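Local coordinates for nitrate transport protein (Xanthomonas axonopodis pv. citri, PDB 3KSX) that probably captures alkanesulfonates in the periplasm for uptake by an ABC transporter and here holds the buffer sulfonate MOPS in its cleft, at residues A[278-288]-A[303-312]; A[85-93]-A[137-145]. All blocks are in the same frame, centred on the assembly; numbering follows the deposited sequence.

Contact 1. Residues A[278-288]-A[303-312]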
loop_
_atom_site.group_PDB
_atom_site.type_symbol
_atom_site.label_atom_id
_atom_site.label_comp_id
_atom_site.label_asym_id
_atom_site.label_seq_id
_atom_site.Cartn_x
_atom_site.Cartn_y
_atom_site.Cartn_z
ATOM N N PRO A 278 7.433 13.515 -6.785
ATOM C CA PRO A 278 8.753 13.002 -6.893
ATOM C C PRO A 278 9.293 12.649 -5.538
ATOM O O PRO A 278 8.866 13.179 -4.514
ATOM C CB PRO A 278 9.558 14.183 -7.427
ATOM C CG PRO A 278 8.574 15.025 -8.153
ATOM C CD PRO A 278 7.358 14.906 -7.278
ATOM N N LEU A 279 10.178 11.692 -5.524
ATOM C CA LEU A 279 10.866 11.293 -4.296
ATOM C C LEU A 279 11.818 12.399 -3.850
ATOM O O LEU A 279 12.593 12.978 -4.645
ATOM C CB LEU A 279 11.631 9.930 -4.456
ATOM C CG LEU A 279 10.719 8.650 -4.480
ATOM C CD1 LEU A 279 10.082 8.350 -5.834
ATOM C CD2 LEU A 279 11.587 7.465 -4.095
ATOM N N SER A 280 11.732 12.702 -2.570
ATOM C CA SER A 280 12.647 13.721 -1.994
ATOM C C SER A 280 13.831 13.007 -1.357
ATOM O O SER A 280 13.737 11.801 -1.072
ATOM C CB SER A 280 11.851 14.512 -0.915
ATOM O OG SER A 280 11.546 13.679 0.201
ATOM N N ALA A 281 14.898 13.758 -1.011
ATOM C CA ALA A 281 16.029 13.190 -0.329
ATOM C C ALA A 281 15.699 12.479 0.968
ATOM O O ALA A 281 16.147 11.349 1.216
ATOM C CB ALA A 281 17.145 14.221 -0.183
ATOM N N GLN A 282 14.846 13.089 1.778
ATOM C CA GLN A 282 14.494 12.523 3.064
ATOM C C GLN A 282 13.668 11.243 2.903
ATOM O O GLN A 282 13.834 10.335 3.683
ATOM C CB GLN A 282 13.746 13.551 3.949
ATOM C CG GLN A 282 14.611 14.729 4.437
ATOM C CD GLN A 282 15.933 14.276 5.020
ATOM O OE1 GLN A 282 16.995 14.644 4.510
ATOM N NE2 GLN A 282 15.888 13.465 6.060
ATOM N N VAL A 283 12.785 11.171 1.916
ATOM C CA VAL A 283 11.996 9.987 1.636
ATOM C C VAL A 283 12.913 8.804 1.234
ATOM O O VAL A 283 12.820 7.662 1.787
ATOM C CB VAL A 283 10.915 10.313 0.562
ATOM C CG1 VAL A 283 10.439 9.075 -0.036
ATOM C CG2 VAL A 283 9.698 11.248 1.142
ATOM N N ILE A 284 13.890 9.090 0.335
ATOM C CA ILE A 284 14.864 8.049 -0.075
ATOM C C ILE A 284 15.639 7.521 1.134
ATOM O O ILE A 284 15.755 6.300 1.375
ATOM C CB ILE A 284 15.768 8.565 -1.187
ATOM C CG1 ILE A 284 14.932 8.886 -2.446
ATOM C CG2 ILE A 284 16.825 7.426 -1.521
ATOM C CD1 ILE A 284 15.649 9.897 -3.335
ATOM N N LYS A 285 16.182 8.413 1.914
ATOM C CA LYS A 285 16.850 8.047 3.185
ATOM C C LYS A 285 15.938 7.217 4.092
ATOM O O LYS A 285 16.424 6.218 4.693
ATOM C CB LYS A 285 17.369 9.350 3.896
ATOM C CG LYS A 285 18.585 9.976 3.128
ATOM C CD LYS A 285 19.119 11.288 3.704
ATOM C CE LYS A 285 19.773 11.142 5.034
ATOM N NZ LYS A 285 21.150 10.594 4.908
ATOM N N ALA A 286 14.663 7.632 4.229
ATOM C CA ALA A 286 13.685 6.903 5.095
ATOM C C ALA A 286 13.521 5.459 4.597
ATOM O O ALA A 286 13.620 4.493 5.368
ATOM C CB ALA A 286 12.309 7.693 5.157
ATOM N N GLN A 287 13.430 5.341 3.266
ATOM C CA GLN A 287 13.281 4.091 2.594
ATOM C C GLN A 287 14.537 3.258 2.794
ATOM O O GLN A 287 14.447 2.105 3.157
ATOM C CB GLN A 287 12.965 4.315 1.098
ATOM C CG GLN A 287 12.680 2.975 0.284
ATOM C CD GLN A 287 11.411 2.261 0.731
ATOM O OE1 GLN A 287 10.685 2.730 1.635
ATOM N NE2 GLN A 287 11.069 1.174 0.036
ATOM N N GLN A 288 15.741 3.831 2.635
ATOM C CA GLN A 288 16.932 3.022 2.972
ATOM C C GLN A 288 17.012 2.587 4.460
ATOM O O GLN A 288 17.464 1.471 4.811
ATOM C CB GLN A 288 18.171 3.895 2.672
ATOM C CG GLN A 288 19.520 3.115 2.751
ATOM C CD GLN A 288 19.548 1.895 1.889
ATOM O OE1 GLN A 288 19.472 2.004 0.654
ATOM N NE2 GLN A 288 19.679 0.703 2.508
ATOM N N ARG A 303 21.135 -6.986 2.405
ATOM C CA ARG A 303 20.891 -5.525 2.584
ATOM C C ARG A 303 20.464 -5.025 1.162
ATOM O O ARG A 303 20.985 -5.541 0.117
ATOM C CB ARG A 303 22.088 -4.740 3.190
ATOM C CG ARG A 303 21.645 -3.332 3.789
ATOM C CD ARG A 303 22.492 -2.174 3.309
ATOM N NE ARG A 303 23.438 -1.678 4.330
ATOM C CZ ARG A 303 23.602 -0.381 4.646
ATOM N NH1 ARG A 303 22.881 0.560 4.010
ATOM N NH2 ARG A 303 24.506 -0.020 5.589
ATOM N N VAL A 304 19.469 -4.133 1.102
ATOM C CA VAL A 304 18.948 -3.627 -0.162
ATOM C C VAL A 304 19.470 -2.215 -0.270
ATOM O O VAL A 304 19.428 -1.496 0.709
ATOM C CB VAL A 304 17.400 -3.598 -0.189
ATOM C CG1 VAL A 304 16.892 -2.673 -1.329
ATOM C CG2 VAL A 304 16.859 -5.035 -0.332
ATOM N N LEU A 305 19.922 -1.828 -1.447
ATOM C CA LEU A 305 20.334 -0.422 -1.735
ATOM C C LEU A 305 19.268 0.273 -2.525
ATOM O O LEU A 305 18.986 -0.047 -3.707
ATOM C CB LEU A 305 21.682 -0.380 -2.454
ATOM C CG LEU A 305 22.727 -0.938 -1.484
ATOM C CD1 LEU A 305 23.948 -1.421 -2.313
ATOM C CD2 LEU A 305 23.073 0.109 -0.440
ATOM N N VAL A 306 18.659 1.241 -1.873
ATOM C CA VAL A 306 17.515 1.924 -2.505
ATOM C C VAL A 306 17.919 2.963 -3.577
ATOM O O VAL A 306 17.270 3.049 -4.657
ATOM C CB VAL A 306 16.667 2.637 -1.384
ATOM C CG1 VAL A 306 15.636 3.560 -2.062
ATOM C CG2 VAL A 306 16.025 1.592 -0.413
ATOM N N ALA A 307 18.923 3.806 -3.262
ATOM C CA ALA A 307 19.248 4.948 -4.097
ATOM C C ALA A 307 19.490 4.568 -5.575
ATOM O O ALA A 307 19.072 5.283 -6.487
ATOM C CB ALA A 307 20.481 5.754 -3.493
ATOM N N PRO A 308 20.179 3.423 -5.851
ATOM C CA PRO A 308 20.348 3.268 -7.331
ATOM C C PRO A 308 19.092 2.895 -8.124
ATOM O O PRO A 308 19.148 2.855 -9.358
ATOM C CB PRO A 308 21.337 2.133 -7.472
ATOM C CG PRO A 308 21.945 1.901 -6.070
ATOM C CD PRO A 308 21.052 2.518 -5.056
ATOM N N ALA A 309 18.008 2.555 -7.415
ATOM C CA ALA A 309 16.711 2.264 -8.002
ATOM C C ALA A 309 15.833 3.511 -8.095
ATOM O O ALA A 309 14.703 3.399 -8.517
ATOM C CB ALA A 309 16.019 1.139 -7.227
ATOM N N VAL A 310 16.304 4.692 -7.658
ATOM C CA VAL A 310 15.442 5.905 -7.683
ATOM C C VAL A 310 15.523 6.580 -9.062
ATOM O O VAL A 310 16.646 6.783 -9.610
ATOM C CB VAL A 310 15.834 6.918 -6.592
ATOM C CG1 VAL A 310 15.003 8.214 -6.781
ATOM C CG2 VAL A 310 15.639 6.305 -5.228
ATOM N N TRP A 311 14.381 6.885 -9.653
ATOM C CA TRP A 311 14.348 7.603 -10.903
ATOM C C TRP A 311 13.533 8.931 -10.791
ATOM O O TRP A 311 12.553 9.045 -10.067
ATOM C CB TRP A 311 13.786 6.695 -11.943
ATOM C CG TRP A 311 13.401 7.275 -13.297
ATOM C CD1 TRP A 311 14.087 7.137 -14.458
ATOM C CD2 TRP A 311 12.197 8.009 -13.612
ATOM N NE1 TRP A 311 13.366 7.717 -15.503
ATOM C CE2 TRP A 311 12.209 8.258 -15.002
ATOM C CE3 TRP A 311 11.097 8.443 -12.860
ATOM C CZ2 TRP A 311 11.181 8.970 -15.654
ATOM C CZ3 TRP A 311 10.055 9.158 -13.519
ATOM C CH2 TRP A 311 10.115 9.388 -14.898
ATOM N N ARG A 312 13.985 9.945 -11.529
ATOM C CA ARG A 312 13.254 11.222 -11.643
ATOM C C ARG A 312 13.348 11.589 -13.102
ATOM O O ARG A 312 14.414 11.390 -13.708
ATOM C CB ARG A 312 13.984 12.311 -10.862
ATOM C CG ARG A 312 13.185 13.635 -10.728
ATOM C CD ARG A 312 14.075 14.738 -10.195
ATOM N NE ARG A 312 13.318 15.983 -10.113
ATOM C CZ ARG A 312 12.708 16.431 -9.021
ATOM N NH1 ARG A 312 12.776 15.741 -7.889
ATOM N NH2 ARG A 312 12.026 17.583 -9.063
HETATM O O HOH W 1 11.494 11.006 -8.176
HETATM O O HOH W 2 13.195 12.892 -7.180
HETATM O O HOH W 3 11.837 16.278 -4.710
HETATM O O HOH W 4 20.979 3.568 -0.959
#
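Ile284 and Val310 meet tip to tip, CG1 of Ile284 lying 3.9 Å from CG2 of Val310, and together they form the apolar centre where helix 281-296 rests on the chain that follows it. CG2 of Ile284 also reaches Val306 CG1, at 4.1 Å. Beside it, the Gln287 side chain crosses Val306 at about a right angle, its CG 3.7 Å from Val306 CG2, while its amide leaves the contact for Asp87 O and Tyr102 OH. Farther out, Gln288 grips the loop backbone. With CG anti to the backbone N (chi1 -171°) and a bend at chi2, its amide comes alongside residues 304-306: OE1 accepts from Val306 N at 2.8 Å in an almost straight bond (178°), and NE2 donates a hydrogen bond to Val304 O at 2.9 Å. NE2 also bonds Asp292, the salt-bridge partner of Arg303, and a water links OE1 to Ala307 N. At the far end the extended Arg312 brings one guanidinium face over Pro278 CG, and a water joins its NH1 to Leu279 O. Accepting at OE1 and donating at NE2 fixes which way the Gln288 amide is turned and lets a side chain pair with loop backbone as a strand would.

Contact 2. Residues A[85-93]-A[137-145]. With MPO (3[N-morpholino]propane sulfonic acid), chain B.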
loop_
_atom_site.group_PDB
_atom_site.type_symbol
_atom_site.label_atom_id
_atom_site.label_comp_id
_atom_site.label_asym_id
_atom_site.label_seq_id
_atom_site.Cartn_x
_atom_site.Cartn_y
_atom_site.Cartn_z
ATOM N N ALA A 85 2.256 0.735 -4.748
ATOM C CA ALA A 85 2.326 -0.184 -3.600
ATOM C C ALA A 85 2.826 0.574 -2.397
ATOM O O ALA A 85 3.307 1.723 -2.535
ATOM C CB ALA A 85 3.284 -1.276 -3.916
ATOM N N GLY A 86 2.789 -0.107 -1.248
ATOM C CA GLY A 86 3.391 0.337 0.049
ATOM C C GLY A 86 4.916 0.512 -0.004
ATOM O O GLY A 86 5.552 0.250 -0.993
ATOM N N ASP A 87 5.520 0.881 1.113
ATOM C CA ASP A 87 6.942 1.135 1.122
ATOM C C ASP A 87 7.723 -0.212 1.159
ATOM O O ASP A 87 8.820 -0.377 0.588
ATOM C CB ASP A 87 7.299 2.002 2.310
ATOM C CG ASP A 87 6.968 1.425 3.655
ATOM O OD1 ASP A 87 5.978 0.684 3.887
ATOM O OD2 ASP A 87 7.702 1.816 4.627
ATOM N N ILE A 88 7.114 -1.229 1.764
ATOM C CA ILE A 88 7.783 -2.556 1.923
ATOM C C ILE A 88 7.843 -3.488 0.716
ATOM O O ILE A 88 8.921 -4.169 0.525
ATOM C CB ILE A 88 7.236 -3.347 3.189
ATOM C CG1 ILE A 88 7.185 -2.431 4.439
ATOM C CG2 ILE A 88 7.986 -4.716 3.424
ATOM C CD1 ILE A 88 8.575 -1.743 4.758
ATOM N N PRO A 89 6.762 -3.533 -0.108
ATOM C CA PRO A 89 6.818 -4.479 -1.248
ATOM C C PRO A 89 8.071 -4.330 -2.158
ATOM O O PRO A 89 8.745 -5.353 -2.453
ATOM C CB PRO A 89 5.529 -4.240 -1.991
ATOM C CG PRO A 89 4.501 -3.893 -0.808
ATOM C CD PRO A 89 5.403 -2.983 0.071
ATOM N N PRO A 90 8.440 -3.091 -2.536
ATOM C CA PRO A 90 9.609 -2.972 -3.375
ATOM C C PRO A 90 10.903 -3.405 -2.728
ATOM O O PRO A 90 11.806 -3.833 -3.436
ATOM C CB PRO A 90 9.664 -1.494 -3.787
ATOM C CG PRO A 90 8.703 -0.767 -2.870
ATOM C CD PRO A 90 7.721 -1.812 -2.352
ATOM N N LEU A 91 11.011 -3.283 -1.397
ATOM C CA LEU A 91 12.194 -3.722 -0.674
ATOM C C LEU A 91 12.287 -5.244 -0.804
ATOM O O LEU A 91 13.343 -5.833 -1.071
ATOM C CB LEU A 91 12.079 -3.277 0.796
ATOM C CG LEU A 91 12.242 -1.767 1.022
ATOM C CD1 LEU A 91 11.993 -1.391 2.521
ATOM C CD2 LEU A 91 13.572 -1.290 0.491
ATOM N N PHE A 92 11.149 -5.899 -0.624
ATOM C CA PHE A 92 11.187 -7.363 -0.778
ATOM C C PHE A 92 11.475 -7.731 -2.203
ATOM O O PHE A 92 12.171 -8.657 -2.413
ATOM C CB PHE A 92 9.862 -8.019 -0.311
ATOM C CG PHE A 92 9.830 -8.328 1.156
ATOM C CD1 PHE A 92 9.883 -7.296 2.102
ATOM C CD2 PHE A 92 9.713 -9.642 1.623
ATOM C CE1 PHE A 92 9.883 -7.587 3.485
ATOM C CE2 PHE A 92 9.682 -9.920 3.044
ATOM C CZ PHE A 92 9.781 -8.895 3.945
ATOM N N ALA A 93 10.894 -7.049 -3.195
ATOM C CA ALA A 93 11.220 -7.311 -4.616
ATOM C C ALA A 93 12.690 -7.093 -5.000
ATOM O O ALA A 93 13.275 -7.979 -5.624
ATOM C CB ALA A 93 10.300 -6.488 -5.523
ATOM N N GLN A 137 -0.225 -9.493 5.391
ATOM C CA GLN A 137 0.448 -9.818 4.133
ATOM C C GLN A 137 1.947 -9.650 4.286
ATOM O O GLN A 137 2.433 -8.568 4.579
ATOM C CB GLN A 137 -0.129 -8.889 3.057
ATOM C CG GLN A 137 0.646 -8.931 1.740
ATOM C CD GLN A 137 0.370 -10.185 0.941
ATOM O OE1 GLN A 137 -0.761 -10.585 0.746
ATOM N NE2 GLN A 137 1.436 -10.768 0.394
ATOM N N LYS A 138 2.685 -10.732 4.076
ATOM C CA LYS A 138 4.157 -10.697 4.172
ATOM C C LYS A 138 4.714 -9.658 3.188
ATOM O O LYS A 138 4.328 -9.653 2.012
ATOM C CB LYS A 138 4.711 -12.084 3.798
ATOM C CG LYS A 138 6.216 -12.110 4.002
ATOM C CD LYS A 138 6.808 -13.374 3.409
ATOM C CE LYS A 138 7.889 -13.846 4.346
ATOM N NZ LYS A 138 8.521 -15.136 3.888
ATOM N N GLY A 139 5.651 -8.824 3.650
ATOM C CA GLY A 139 6.326 -7.905 2.746
ATOM C C GLY A 139 5.395 -6.727 2.394
ATOM O O GLY A 139 5.702 -5.966 1.496
ATOM N N SER A 140 4.278 -6.569 3.110
ATOM C CA SER A 140 3.353 -5.383 2.895
ATOM C C SER A 140 3.631 -4.259 3.891
ATOM O O SER A 140 4.390 -4.401 4.846
ATOM C CB SER A 140 1.867 -5.794 3.044
ATOM O OG SER A 140 1.538 -5.971 4.437
ATOM N N SER A 141 3.101 -3.054 3.642
ATOM C CA SER A 141 3.176 -2.021 4.690
ATOM C C SER A 141 2.765 -2.434 6.114
ATOM O O SER A 141 3.313 -1.909 7.077
ATOM C CB SER A 141 2.321 -0.781 4.300
ATOM O OG SER A 141 0.902 -1.125 4.238
ATOM N N ALA A 142 1.878 -3.426 6.254
ATOM C CA ALA A 142 1.408 -3.943 7.581
ATOM C C ALA A 142 2.485 -4.738 8.265
ATOM O O ALA A 142 2.591 -4.719 9.463
ATOM C CB ALA A 142 0.115 -4.800 7.386
ATOM N N HIS A 143 3.379 -5.356 7.481
ATOM C CA HIS A 143 4.550 -6.065 8.052
ATOM C C HIS A 143 5.453 -5.054 8.755
ATOM O O HIS A 143 5.821 -5.274 9.891
ATOM C CB HIS A 143 5.317 -6.729 6.914
ATOM C CG HIS A 143 6.194 -7.856 7.318
ATOM N ND1 HIS A 143 6.681 -8.757 6.399
ATOM C CD2 HIS A 143 6.734 -8.201 8.511
ATOM C CE1 HIS A 143 7.483 -9.629 7.013
ATOM N NE2 HIS A 143 7.540 -9.300 8.290
ATOM N N ASN A 144 5.741 -3.928 8.098
ATOM C CA ASN A 144 6.518 -2.849 8.758
ATOM C C ASN A 144 5.758 -2.172 9.955
ATOM O O ASN A 144 6.351 -1.886 11.036
ATOM C CB ASN A 144 6.969 -1.774 7.739
ATOM C CG ASN A 144 7.721 -0.642 8.411
ATOM O OD1 ASN A 144 8.793 -0.874 8.987
ATOM N ND2 ASN A 144 7.184 0.584 8.337
ATOM N N LEU A 145 4.446 -1.899 9.794
ATOM C CA LEU A 145 3.641 -1.391 10.929
ATOM C C LEU A 145 3.763 -2.320 12.154
ATOM O O LEU A 145 4.031 -1.847 13.287
ATOM C CB LEU A 145 2.163 -1.286 10.568
ATOM C CG LEU A 145 1.271 -0.946 11.779
ATOM C CD1 LEU A 145 1.388 0.570 11.881
ATOM C CD2 LEU A 145 -0.172 -1.354 11.557
HETATM S S1 MPO B . 0.982 -2.859 0.325
HETATM O O1 MPO B . 1.056 -2.348 -1.046
HETATM O O2 MPO B . 0.770 -4.326 0.221
HETATM O O4 MPO B . -3.229 3.707 2.438
HETATM N N1 MPO B . -1.813 1.248 1.831
HETATM C C1 MPO B . -0.449 -2.194 0.997
HETATM O O3 MPO B . 2.110 -2.580 1.267
HETATM C C2 MPO B . -0.320 -0.667 1.021
HETATM C C3 MPO B . -1.676 -0.184 1.582
HETATM C C4 MPO B . -2.350 1.524 3.164
HETATM C C5 MPO B . -2.426 3.037 3.422
HETATM C C6 MPO B . -3.026 3.261 1.079
HETATM C C7 MPO B . -2.904 1.723 0.961
HETATM O O HOH W 5 4.857 0.886 6.294
#
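Ile88 and Pro89 face Ser140 and Gly139 so closely that the CA atoms pair at 5.3 Å, where the starts of two helices come together. The short axes of 88-93 and 141-145 stand at 101°, 9.9 Å apart at their closest. Before the second helix, residues 137-140 make a type II turn whose third residue, Gly139, has a phi of 76°. No hydrogen bond joins the segments directly: Gly139 O lies 3.1 Å from Pro89 N, which has no hydrogen to offer. Instead, Gly139 CA sits over the centre of the Phe92 ring, 3.5 Å from its centroid, in a CH-pi contact. The same glycine gives its N-H to His143 ND1 at 2.9 Å in the imidazole plane, which fixes that ring obliquely beside Phe92 CZ. Ile88 wedges CG1 against Asn144 CB, 3.4 Å away, and a water links Asp87 OD1 to Asn144 ND2. Ser140 caps the second helix: OG, turned by its chi1 to lie between the backbone N and the carbonyl carbon, accepts from Ala142 N and donates to Gln137 O.

Both segments hold the MOPS sulfonate through backbone N-H groups, Gly86 N to O1 at 2.8 Å and Ser141 N to O3 at 2.6 Å, the latter nearly straight (174°). The position of Ser141 at the first turn of its helix would favour an anion there. Gly68 N and Gln36 NE2 also bond the ligand, and Ser141 OG is bound to Glu113.

Around this site, Pro69 of helix 68-76 touches Pro89, Trp185 of strand 181-185 packs on Ser140 and Ser141, and helix 281-296 places Thr290 on Ile88 and Phe294 on Asn144.

Both segments of contact 2 precede those of contact 1 in the sequence, and the centres of the two contacts lie about 15 Å apart. Contact 2 is buried near the middle of the molecule and spans the two mixed sheets, one segment running from the end of strand 82-86 into helix 88-95 and the other following strand 133-136, as expected for a two-lobed periplasmic binding protein with its ligand between the lobes. Contact 1 lies farther out, on the lobe that contains strand 82-86. The bond from Gln287 to Asp87 O ties the two together, and Leu91 packs against Val304 and Val306. Helix 281-296 and its following loop thus flank helix 88-95, whose segment also carries the sulfonate-binding Gly86 N.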